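Local coordinates for protein putative S-adenosylmethionine-dependent methyltransferase (Bacteroides thetaiotaomicron, PDB 1WYZ) that probably works as an S-adenosylmethionine-dependent methyltransferase of the RsmI-like family, assembled as a dimer, at residues Thr15-Val20 with Arg44-Lys49; Gly75-Leu80 with Gln109-Lys114; Ser137-Gly142 with Glu165-Leu170. All blocks are in the same frame, centred on the assembly; numbering follows the deposited sequence.

Contact 1 (Thr15-Val20 with Arg44-Lys49); sequences TPLEQV and RRFLKK
Leu17 lies along the aliphatic part of Lys49, the two side chains running antiparallel. Their closest approach is between Leu17 CD1 and Lys49 CD at 3.4 Å, and the other methyl, CD2, lies against the backbone carbonyl of Lys49, 3.7 Å from its O. The same CD2 meets the buried Phe46 ring obliquely at CE1, 4.0 Å away, so the leucine fits between an aromatic group and a lysine chain one helical turn apart. A bend at chi2 (-75°) and a nearly straight run beyond it carry the lysine past Leu17 to the start of the short, weakly bonded helix 17-20, beside Pro16 CA. There Lys49 NZ meets Glu18 OE1 at 3.6 Å, a long salt bridge in which the side chains lie roughly perpendicular. Glu18 reaches it with CG between its backbone N and carbonyl carbon (chi1 51°) and a bend at chi2 (-87°).

The contact thus joins the segment after strand 5-8 to helix 40-50 at the surface of the parallel-sheet domain. Thr11 also touches Leu17, and Ser23 of the second subunit packs against Glu18. Lys49 NZ also comes within 3.1 Å of Leu17 N, but both are donors and do not bond. With no hydrogen bond across it, the contact rests mainly on apolar overlap, with a weak electrostatic pull at its outer end.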
loop_
_atom_site.group_PDB
_atom_site.type_symbol
_atom_site.label_atom_id
_atom_site.label_comp_id
_atom_site.label_asym_id
_atom_site.label_seq_id
_atom_site.Cartn_x
_atom_site.Cartn_y
_atom_site.Cartn_z
ATOM N N THR A 15 6.027 -17.693 -3.486
ATOM C CA THR A 15 6.342 -17.846 -2.069
ATOM C C THR A 15 5.226 -18.544 -1.323
ATOM O O THR A 15 4.097 -18.599 -1.786
ATOM C CB THR A 15 6.515 -16.490 -1.362
ATOM O OG1 THR A 15 5.283 -15.757 -1.457
ATOM C CG2 THR A 15 7.653 -15.692 -1.972
ATOM N N PRO A 16 5.534 -19.082 -0.138
ATOM C CA PRO A 16 4.495 -19.761 0.649
ATOM C C PRO A 16 3.441 -18.711 1.021
ATOM O O PRO A 16 3.777 -17.670 1.589
ATOM C CB PRO A 16 5.259 -20.259 1.876
ATOM C CG PRO A 16 6.672 -20.457 1.345
ATOM C CD PRO A 16 6.870 -19.238 0.474
ATOM N N LEU A 17 2.180 -18.976 0.692
ATOM C CA LEU A 17 1.094 -18.041 0.991
ATOM C C LEU A 17 1.118 -17.457 2.412
ATOM O O LEU A 17 0.738 -16.305 2.624
ATOM C CB LEU A 17 -0.262 -18.710 0.753
ATOM C CG LEU A 17 -0.917 -18.570 -0.622
ATOM C CD1 LEU A 17 0.013 -19.056 -1.707
ATOM C CD2 LEU A 17 -2.227 -19.358 -0.633
ATOM N N GLU A 18 1.569 -18.245 3.380
ATOM C CA GLU A 18 1.623 -17.797 4.764
ATOM C C GLU A 18 2.711 -16.760 5.062
ATOM O O GLU A 18 2.747 -16.181 6.153
ATOM C CB GLU A 18 1.804 -19.000 5.701
ATOM C CG GLU A 18 2.948 -19.931 5.324
ATOM C CD GLU A 18 2.539 -20.999 4.315
ATOM O OE1 GLU A 18 2.144 -20.657 3.177
ATOM O OE2 GLU A 18 2.617 -22.194 4.671
ATOM N N GLN A 19 3.601 -16.529 4.107
ATOM C CA GLN A 19 4.667 -15.553 4.306
ATOM C C GLN A 19 4.159 -14.140 4.003
ATOM O O GLN A 19 4.700 -13.148 4.499
ATOM C CB GLN A 19 5.846 -15.875 3.386
ATOM C CG GLN A 19 7.119 -15.062 3.628
ATOM C CD GLN A 19 7.954 -14.896 2.354
ATOM O OE1 GLN A 19 8.251 -15.868 1.653
ATOM N NE2 GLN A 19 8.334 -13.659 2.054
ATOM N N VAL A 20 3.102 -14.052 3.204
ATOM C CA VAL A 20 2.587 -12.748 2.818
ATOM C C VAL A 20 1.083 -12.506 2.970
ATOM O O VAL A 20 0.607 -11.412 2.668
ATOM C CB VAL A 20 3.010 -12.448 1.374
ATOM C CG1 VAL A 20 4.545 -12.429 1.280
ATOM C CG2 VAL A 20 2.426 -13.501 0.432
ATOM N N ARG A 44 -8.316 -20.066 -9.840
ATOM C CA ARG A 44 -8.677 -21.397 -9.382
ATOM C C ARG A 44 -7.460 -22.069 -8.747
ATOM O O ARG A 44 -7.558 -22.622 -7.651
ATOM C CB ARG A 44 -9.225 -22.234 -10.549
ATOM C CG ARG A 44 -9.759 -23.598 -10.125
ATOM C CD ARG A 44 -10.444 -24.349 -11.266
ATOM N NE ARG A 44 -11.753 -23.795 -11.610
ATOM C CZ ARG A 44 -12.748 -24.509 -12.132
ATOM N NH1 ARG A 44 -12.584 -25.804 -12.365
ATOM N NH2 ARG A 44 -13.907 -23.934 -12.419
ATOM N N ARG A 45 -6.313 -22.007 -9.420
ATOM C CA ARG A 45 -5.095 -22.612 -8.885
ATOM C C ARG A 45 -4.809 -22.017 -7.511
ATOM O O ARG A 45 -4.443 -22.723 -6.574
ATOM C CB ARG A 45 -3.906 -22.343 -9.809
ATOM C CG ARG A 45 -4.107 -22.801 -11.247
ATOM C CD ARG A 45 -2.864 -22.531 -12.095
ATOM N NE ARG A 45 -1.738 -23.391 -11.730
ATOM C CZ ARG A 45 -1.688 -24.702 -11.958
ATOM N NH1 ARG A 45 -2.703 -25.315 -12.556
ATOM N NH2 ARG A 45 -0.623 -25.400 -11.586
ATOM N N PHE A 46 -4.983 -20.706 -7.398
ATOM C CA PHE A 46 -4.752 -20.009 -6.140
ATOM C C PHE A 46 -5.582 -20.550 -4.983
ATOM O O PHE A 46 -5.049 -20.827 -3.908
ATOM C CB PHE A 46 -5.052 -18.524 -6.299
ATOM C CG PHE A 46 -5.064 -17.775 -5.001
ATOM C CD1 PHE A 46 -3.874 -17.485 -4.342
ATOM C CD2 PHE A 46 -6.268 -17.345 -4.435
ATOM C CE1 PHE A 46 -3.882 -16.770 -3.128
ATOM C CE2 PHE A 46 -6.280 -16.635 -3.233
ATOM C CZ PHE A 46 -5.088 -16.345 -2.579
ATOM N N LEU A 47 -6.889 -20.677 -5.191
ATOM C CA LEU A 47 -7.762 -21.171 -4.131
ATOM C C LEU A 47 -7.361 -22.576 -3.693
ATOM O O LEU A 47 -7.659 -22.987 -2.574
ATOM C CB LEU A 47 -9.230 -21.148 -4.583
ATOM C CG LEU A 47 -9.892 -19.778 -4.818
ATOM C CD1 LEU A 47 -11.287 -19.998 -5.375
ATOM C CD2 LEU A 47 -9.958 -18.977 -3.518
ATOM N N LYS A 48 -6.680 -23.306 -4.575
ATOM C CA LYS A 48 -6.225 -24.660 -4.265
ATOM C C LYS A 48 -5.120 -24.574 -3.229
ATOM O O LYS A 48 -5.075 -25.359 -2.281
ATOM C CB LYS A 48 -5.689 -25.358 -5.523
ATOM C CG LYS A 48 -6.673 -26.307 -6.225
ATOM C CD LYS A 48 -6.807 -27.659 -5.508
ATOM C CE LYS A 48 -8.071 -27.759 -4.659
ATOM N NZ LYS A 48 -8.026 -26.915 -3.440
ATOM N N LYS A 49 -4.228 -23.608 -3.420
ATOM C CA LYS A 49 -3.114 -23.394 -2.512
ATOM C C LYS A 49 -3.621 -22.806 -1.188
ATOM O O LYS A 49 -2.995 -22.969 -0.139
ATOM C CB LYS A 49 -2.103 -22.457 -3.177
ATOM C CG LYS A 49 -0.639 -22.826 -2.950
ATOM C CD LYS A 49 -0.162 -22.492 -1.541
ATOM C CE LYS A 49 1.357 -22.594 -1.431
ATOM N NZ LYS A 49 1.868 -21.980 -0.169
#

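Contact 2 (Gly75-Leu80 with Gln109-Lys114); sequences GYLKPL and QRQKLK
Leu113 holds CG beside its backbone N (chi1 -64°), while Leu80 has CG beside its carbonyl carbon (chi1 176°), and with these settings the two leucines meet at their ends. Leu113 comes just after the turn of a Schellman motif that ends helix 100-110: Lys112, with positive phi, is the C-prime residue, its N bonding to Gln109 O at 2.8 Å while Leu113 N reaches back to Ala108 O. The chain then leads into strand 115-117, an outer strand of the parallel sheet, and Lys114 already shares backbone hydrogen bonds with Leu5.

The methyl CD1 of Leu113 is the centre of the packing. Leu113 CD1 touches Leu80 CD2 at 3.5 Å and Leu77 CD2 at 3.6 Å, filling the notch between two leucines that lie about one turn apart on helix 70-81. Leu80 meets it end on, whereas Leu77 slants across it. Leu77 also leans on Val104, Ile107 and Ala108 of helix 100-110, and Leu80 on Met86 of strand 86-89, so the apolar patch continues into the layer between helices and sheet.

Polar groups border this patch on its exposed side. Gln111, the first residue beyond the helical part, extends fully past CG and brings its amide oxygen against Leu77, while its NE2 makes a weak hydrogen bond to Ser74 OG. No hydrogen bond links the two segments themselves; at this rim Gln111 OE1 simply rests against Leu77 CD2 at 3.4 Å.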
loop_
_atom_site.group_PDB
_atom_site.type_symbol
_atom_site.label_atom_id
_atom_site.label_comp_id
_atom_site.label_asym_id
_atom_site.label_seq_id
_atom_site.Cartn_x
_atom_site.Cartn_y
_atom_site.Cartn_z
ATOM N N GLY A 75 -24.292 -7.623 -13.228
ATOM C CA GLY A 75 -24.849 -8.964 -13.221
ATOM C C GLY A 75 -23.990 -9.864 -12.365
ATOM O O GLY A 75 -24.489 -10.729 -11.654
ATOM N N TYR A 76 -22.684 -9.654 -12.429
ATOM C CA TYR A 76 -21.764 -10.455 -11.636
ATOM C C TYR A 76 -21.976 -10.242 -10.138
ATOM O O TYR A 76 -21.732 -11.146 -9.338
ATOM C CB TYR A 76 -20.316 -10.105 -11.970
ATOM C CG TYR A 76 -19.891 -10.414 -13.381
ATOM C CD1 TYR A 76 -20.473 -11.457 -14.100
ATOM C CD2 TYR A 76 -18.855 -9.701 -13.977
ATOM C CE1 TYR A 76 -20.027 -11.778 -15.382
ATOM C CE2 TYR A 76 -18.403 -10.015 -15.250
ATOM C CZ TYR A 76 -18.990 -11.051 -15.948
ATOM O OH TYR A 76 -18.538 -11.351 -17.212
ATOM N N LEU A 77 -22.418 -9.040 -9.768
ATOM C CA LEU A 77 -22.659 -8.678 -8.375
ATOM C C LEU A 77 -23.976 -9.198 -7.802
ATOM O O LEU A 77 -24.182 -9.164 -6.588
ATOM C CB LEU A 77 -22.614 -7.154 -8.219
ATOM C CG LEU A 77 -21.265 -6.457 -8.009
ATOM C CD1 LEU A 77 -20.252 -6.949 -9.001
ATOM C CD2 LEU A 77 -21.457 -4.956 -8.146
ATOM N N LYS A 78 -24.854 -9.683 -8.675
ATOM C CA LYS A 78 -26.164 -10.185 -8.265
ATOM C C LYS A 78 -26.144 -11.089 -7.039
ATOM O O LYS A 78 -27.011 -10.981 -6.170
ATOM C CB LYS A 78 -26.848 -10.904 -9.433
ATOM C CG LYS A 78 -27.214 -9.986 -10.568
ATOM C CD LYS A 78 -28.048 -10.681 -11.624
ATOM C CE LYS A 78 -28.429 -9.692 -12.719
ATOM N NZ LYS A 78 -29.291 -10.285 -13.770
ATOM N N PRO A 79 -25.175 -12.011 -6.961
ATOM C CA PRO A 79 -25.174 -12.859 -5.769
ATOM C C PRO A 79 -24.988 -11.998 -4.517
ATOM O O PRO A 79 -25.673 -12.197 -3.505
ATOM C CB PRO A 79 -24.007 -13.797 -6.026
ATOM C CG PRO A 79 -24.102 -14.003 -7.512
ATOM C CD PRO A 79 -24.306 -12.579 -8.007
ATOM N N LEU A 80 -24.071 -11.034 -4.596
ATOM C CA LEU A 80 -23.815 -10.140 -3.470
ATOM C C LEU A 80 -25.087 -9.357 -3.135
ATOM O O LEU A 80 -25.449 -9.192 -1.963
ATOM C CB LEU A 80 -22.676 -9.166 -3.798
ATOM C CG LEU A 80 -22.402 -8.137 -2.699
ATOM C CD1 LEU A 80 -22.347 -8.837 -1.353
ATOM C CD2 LEU A 80 -21.111 -7.408 -2.981
ATOM N N GLN A 109 -19.577 0.112 -5.369
ATOM C CA GLN A 109 -19.753 1.293 -4.519
ATOM C C GLN A 109 -20.972 2.047 -5.007
ATOM O O GLN A 109 -21.748 2.576 -4.211
ATOM C CB GLN A 109 -18.530 2.223 -4.587
ATOM C CG GLN A 109 -17.345 1.792 -3.712
ATOM C CD GLN A 109 -17.643 1.872 -2.213
ATOM O OE1 GLN A 109 -16.771 1.611 -1.382
ATOM N NE2 GLN A 109 -18.877 2.224 -1.867
ATOM N N ARG A 110 -21.128 2.073 -6.327
ATOM C CA ARG A 110 -22.242 2.748 -6.977
ATOM C C ARG A 110 -23.571 2.140 -6.536
ATOM O O ARG A 110 -24.578 2.844 -6.415
ATOM C CB ARG A 110 -22.086 2.640 -8.496
ATOM C CG ARG A 110 -22.946 3.596 -9.299
ATOM C CD ARG A 110 -22.538 3.539 -10.759
ATOM N NE ARG A 110 -23.233 4.513 -11.595
ATOM C CZ ARG A 110 -23.163 4.527 -12.921
ATOM N NH1 ARG A 110 -22.431 3.618 -13.556
ATOM N NH2 ARG A 110 -23.820 5.448 -13.616
ATOM N N GLN A 111 -23.572 0.829 -6.299
ATOM C CA GLN A 111 -24.781 0.150 -5.855
ATOM C C GLN A 111 -24.799 0.076 -4.338
ATOM O O GLN A 111 -25.586 -0.657 -3.745
ATOM C CB GLN A 111 -24.854 -1.245 -6.467
ATOM C CG GLN A 111 -24.892 -1.195 -7.982
ATOM C CD GLN A 111 -25.171 -2.542 -8.608
ATOM O OE1 GLN A 111 -24.497 -3.521 -8.317
ATOM N NE2 GLN A 111 -26.169 -2.596 -9.478
ATOM N N LYS A 112 -23.914 0.851 -3.722
ATOM C CA LYS A 112 -23.802 0.922 -2.273
ATOM C C LYS A 112 -23.672 -0.448 -1.603
ATOM O O LYS A 112 -24.187 -0.669 -0.511
ATOM C CB LYS A 112 -24.997 1.692 -1.707
ATOM C CG LYS A 112 -24.952 1.945 -0.218
ATOM C CD LYS A 112 -26.340 2.309 0.306
ATOM C CE LYS A 112 -26.383 2.311 1.832
ATOM N NZ LYS A 112 -26.086 0.966 2.417
ATOM N N LEU A 113 -22.985 -1.375 -2.268
ATOM C CA LEU A 113 -22.755 -2.700 -1.693
ATOM C C LEU A 113 -21.539 -2.567 -0.782
ATOM O O LEU A 113 -20.660 -1.726 -1.034
ATOM C CB LEU A 113 -22.436 -3.732 -2.776
ATOM C CG LEU A 113 -23.490 -4.073 -3.824
ATOM C CD1 LEU A 113 -22.861 -5.028 -4.857
ATOM C CD2 LEU A 113 -24.733 -4.677 -3.153
ATOM N N LYS A 114 -21.485 -3.397 0.260
ATOM C CA LYS A 114 -20.367 -3.382 1.208
ATOM C C LYS A 114 -19.089 -3.952 0.597
ATOM O O LYS A 114 -19.079 -5.047 0.031
ATOM C CB LYS A 114 -20.718 -4.181 2.473
ATOM C CG LYS A 114 -19.587 -4.300 3.480
ATOM C CD LYS A 114 -19.159 -2.938 3.947
ATOM C CE LYS A 114 -18.286 -3.032 5.172
ATOM N NZ LYS A 114 -19.012 -3.706 6.279
#

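Contact 3 (Ser137-Gly142 with Glu165-Leu170); sequences SFAFHG and ESQTQL
Ala139 turns both its N and its O to strand 168-173, the N donating to Thr168 O and the O receiving Leu170 N at 2.6 Å. These bonds, with His141 N to Leu170 O, make the parallel pairing of a beta-alpha-beta unit whose crossover is helix 150-165. On the tight, apolar face, Leu170 CD1 slants against Phe138 CB at 3.7 Å, under helix 123-131.

The other face is polar yet buried. His141 NE2 donates to Gln169 OE1 at 3.0 Å, the oxygen lying in the plane of the ring, and Gln169 NE2 donates to Gln167 O at 2.6 Å and to Gln167 OE1 on an in-plane lone pair. Gln167, extended with chi1 -176°, donates from NE2 to Ser137 OG at 3.2 Å. Replacing Gln167 by an alanine would probably deprive Gln169 NE2 of its side-chain acceptor and Ser137 OG of that donor.

Toward the partly exposed Glu165 end the pairing gives way to a water bridging Ser137 OG and Glu165 O; Ser137 OG also bonds to Phe140 O of the second subunit, and the Glu165 carboxylate pairs with Arg161 of that subunit. This chain of bonds implies a defined orientation for each glutamine amide.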
loop_
_atom_site.group_PDB
_atom_site.type_symbol
_atom_site.label_atom_id
_atom_site.label_comp_id
_atom_site.label_asym_id
_atom_site.label_seq_id
_atom_site.Cartn_x
_atom_site.Cartn_y
_atom_site.Cartn_z
ATOM N N SER A 137 4.121 10.815 2.082
ATOM C CA SER A 137 3.776 11.476 0.822
ATOM C C SER A 137 4.537 10.819 -0.342
ATOM O O SER A 137 5.739 11.039 -0.515
ATOM C CB SER A 137 4.088 12.978 0.875
ATOM O OG SER A 137 3.728 13.618 -0.344
ATOM N N PHE A 138 3.829 10.011 -1.125
ATOM C CA PHE A 138 4.414 9.318 -2.268
ATOM C C PHE A 138 3.338 9.172 -3.338
ATOM O O PHE A 138 2.148 9.319 -3.043
ATOM C CB PHE A 138 4.927 7.948 -1.836
ATOM C CG PHE A 138 3.860 7.063 -1.264
ATOM C CD1 PHE A 138 3.025 6.326 -2.104
ATOM C CD2 PHE A 138 3.686 6.963 0.122
ATOM C CE1 PHE A 138 2.031 5.497 -1.571
ATOM C CE2 PHE A 138 2.701 6.142 0.654
ATOM C CZ PHE A 138 1.871 5.406 -0.190
ATOM N N ALA A 139 3.758 8.866 -4.566
ATOM C CA ALA A 139 2.839 8.731 -5.692
ATOM C C ALA A 139 3.237 7.607 -6.661
ATOM O O ALA A 139 4.396 7.517 -7.086
ATOM C CB ALA A 139 2.778 10.051 -6.438
ATOM N N PHE A 140 2.279 6.755 -7.009
ATOM C CA PHE A 140 2.528 5.648 -7.928
ATOM C C PHE A 140 2.008 6.014 -9.324
ATOM O O PHE A 140 0.838 6.390 -9.478
ATOM C CB PHE A 140 1.811 4.387 -7.431
ATOM C CG PHE A 140 1.982 3.191 -8.336
ATOM C CD1 PHE A 140 3.235 2.610 -8.508
ATOM C CD2 PHE A 140 0.897 2.657 -9.024
ATOM C CE1 PHE A 140 3.415 1.515 -9.358
ATOM C CE2 PHE A 140 1.061 1.555 -9.882
ATOM C CZ PHE A 140 2.328 0.989 -10.044
ATOM N N HIS A 141 2.859 5.887 -10.336
ATOM C CA HIS A 141 2.462 6.222 -11.698
ATOM C C HIS A 141 2.344 5.008 -12.623
ATOM O O HIS A 141 2.051 5.157 -13.803
ATOM C CB HIS A 141 3.458 7.227 -12.284
ATOM C CG HIS A 141 3.625 8.466 -11.460
ATOM N ND1 HIS A 141 2.827 9.581 -11.617
ATOM C CD2 HIS A 141 4.494 8.765 -10.468
ATOM C CE1 HIS A 141 3.199 10.512 -10.759
ATOM N NE2 HIS A 141 4.210 10.042 -10.049
ATOM N N GLY A 142 2.565 3.808 -12.088
ATOM C CA GLY A 142 2.472 2.605 -12.906
ATOM C C GLY A 142 3.564 2.538 -13.964
ATOM O O GLY A 142 4.753 2.526 -13.626
ATOM N N GLU A 165 7.219 19.040 -3.812
ATOM C CA GLU A 165 6.219 18.584 -2.841
ATOM C C GLU A 165 6.728 17.596 -1.795
ATOM O O GLU A 165 5.931 17.039 -1.039
ATOM C CB GLU A 165 5.031 17.930 -3.560
ATOM C CG GLU A 165 4.263 18.817 -4.533
ATOM C CD GLU A 165 3.149 18.055 -5.247
ATOM O OE1 GLU A 165 2.244 17.539 -4.551
ATOM O OE2 GLU A 165 3.175 17.967 -6.498
ATOM N N SER A 166 8.035 17.368 -1.749
ATOM C CA SER A 166 8.591 16.421 -0.787
ATOM C C SER A 166 7.806 15.118 -0.849
ATOM O O SER A 166 7.330 14.607 0.169
ATOM C CB SER A 166 8.521 17.001 0.621
ATOM O OG SER A 166 9.406 18.100 0.736
ATOM N N GLN A 167 7.685 14.583 -2.060
ATOM C CA GLN A 167 6.939 13.357 -2.273
ATOM C C GLN A 167 7.640 12.276 -3.094
ATOM O O GLN A 167 8.052 12.492 -4.228
ATOM C CB GLN A 167 5.615 13.700 -2.933
ATOM C CG GLN A 167 4.691 12.534 -3.144
ATOM C CD GLN A 167 3.494 12.959 -3.943
ATOM O OE1 GLN A 167 3.514 12.929 -5.170
ATOM N NE2 GLN A 167 2.448 13.393 -3.251
ATOM N N THR A 168 7.751 11.099 -2.505
ATOM C CA THR A 168 8.358 9.969 -3.170
ATOM C C THR A 168 7.603 9.690 -4.472
ATOM O O THR A 168 6.369 9.753 -4.502
ATOM C CB THR A 168 8.285 8.738 -2.248
ATOM O OG1 THR A 168 8.892 9.071 -0.995
ATOM C CG2 THR A 168 9.006 7.530 -2.866
ATOM N N GLN A 169 8.330 9.400 -5.547
ATOM C CA GLN A 169 7.684 9.097 -6.829
ATOM C C GLN A 169 7.955 7.634 -7.199
ATOM O O GLN A 169 9.107 7.204 -7.211
ATOM C CB GLN A 169 8.215 10.033 -7.920
ATOM C CG GLN A 169 8.051 11.525 -7.607
ATOM C CD GLN A 169 6.596 11.974 -7.344
ATOM O OE1 GLN A 169 5.705 11.817 -8.187
ATOM N NE2 GLN A 169 6.369 12.550 -6.164
ATOM N N LEU A 170 6.902 6.874 -7.500
ATOM C CA LEU A 170 7.057 5.454 -7.828
ATOM C C LEU A 170 6.508 5.056 -9.187
ATOM O O LEU A 170 5.440 5.518 -9.592
ATOM C CB LEU A 170 6.355 4.558 -6.790
ATOM C CG LEU A 170 6.690 4.520 -5.302
ATOM C CD1 LEU A 170 6.088 5.725 -4.595
ATOM C CD2 LEU A 170 6.108 3.243 -4.714
HETATM O O HOH W 1 3.538 16.091 -0.581
#

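How the contacts relate
The three contacts illustrate how chemistry follows depth in a fold. Contact 3 is the buried one, a strand-to-strand pairing in the mixed sheet, rich in hydrogen bonds. Contacts 1 and 2 belong to the parallel-sheet part of the chain and have no hydrogen bond across them: a leucine lies against a lysine chain in contact 1, with a long ion pair at the surface, and a cluster of leucines has a glutamine border in the partly buried contact 2. None shares a helix or strand with another. Contacts 1 and 3 have centres about 30 Å apart on opposite sides of the chain's centre. All three come near the second subunit, contact 3 most fully, through antiparallel pairing of its first strand.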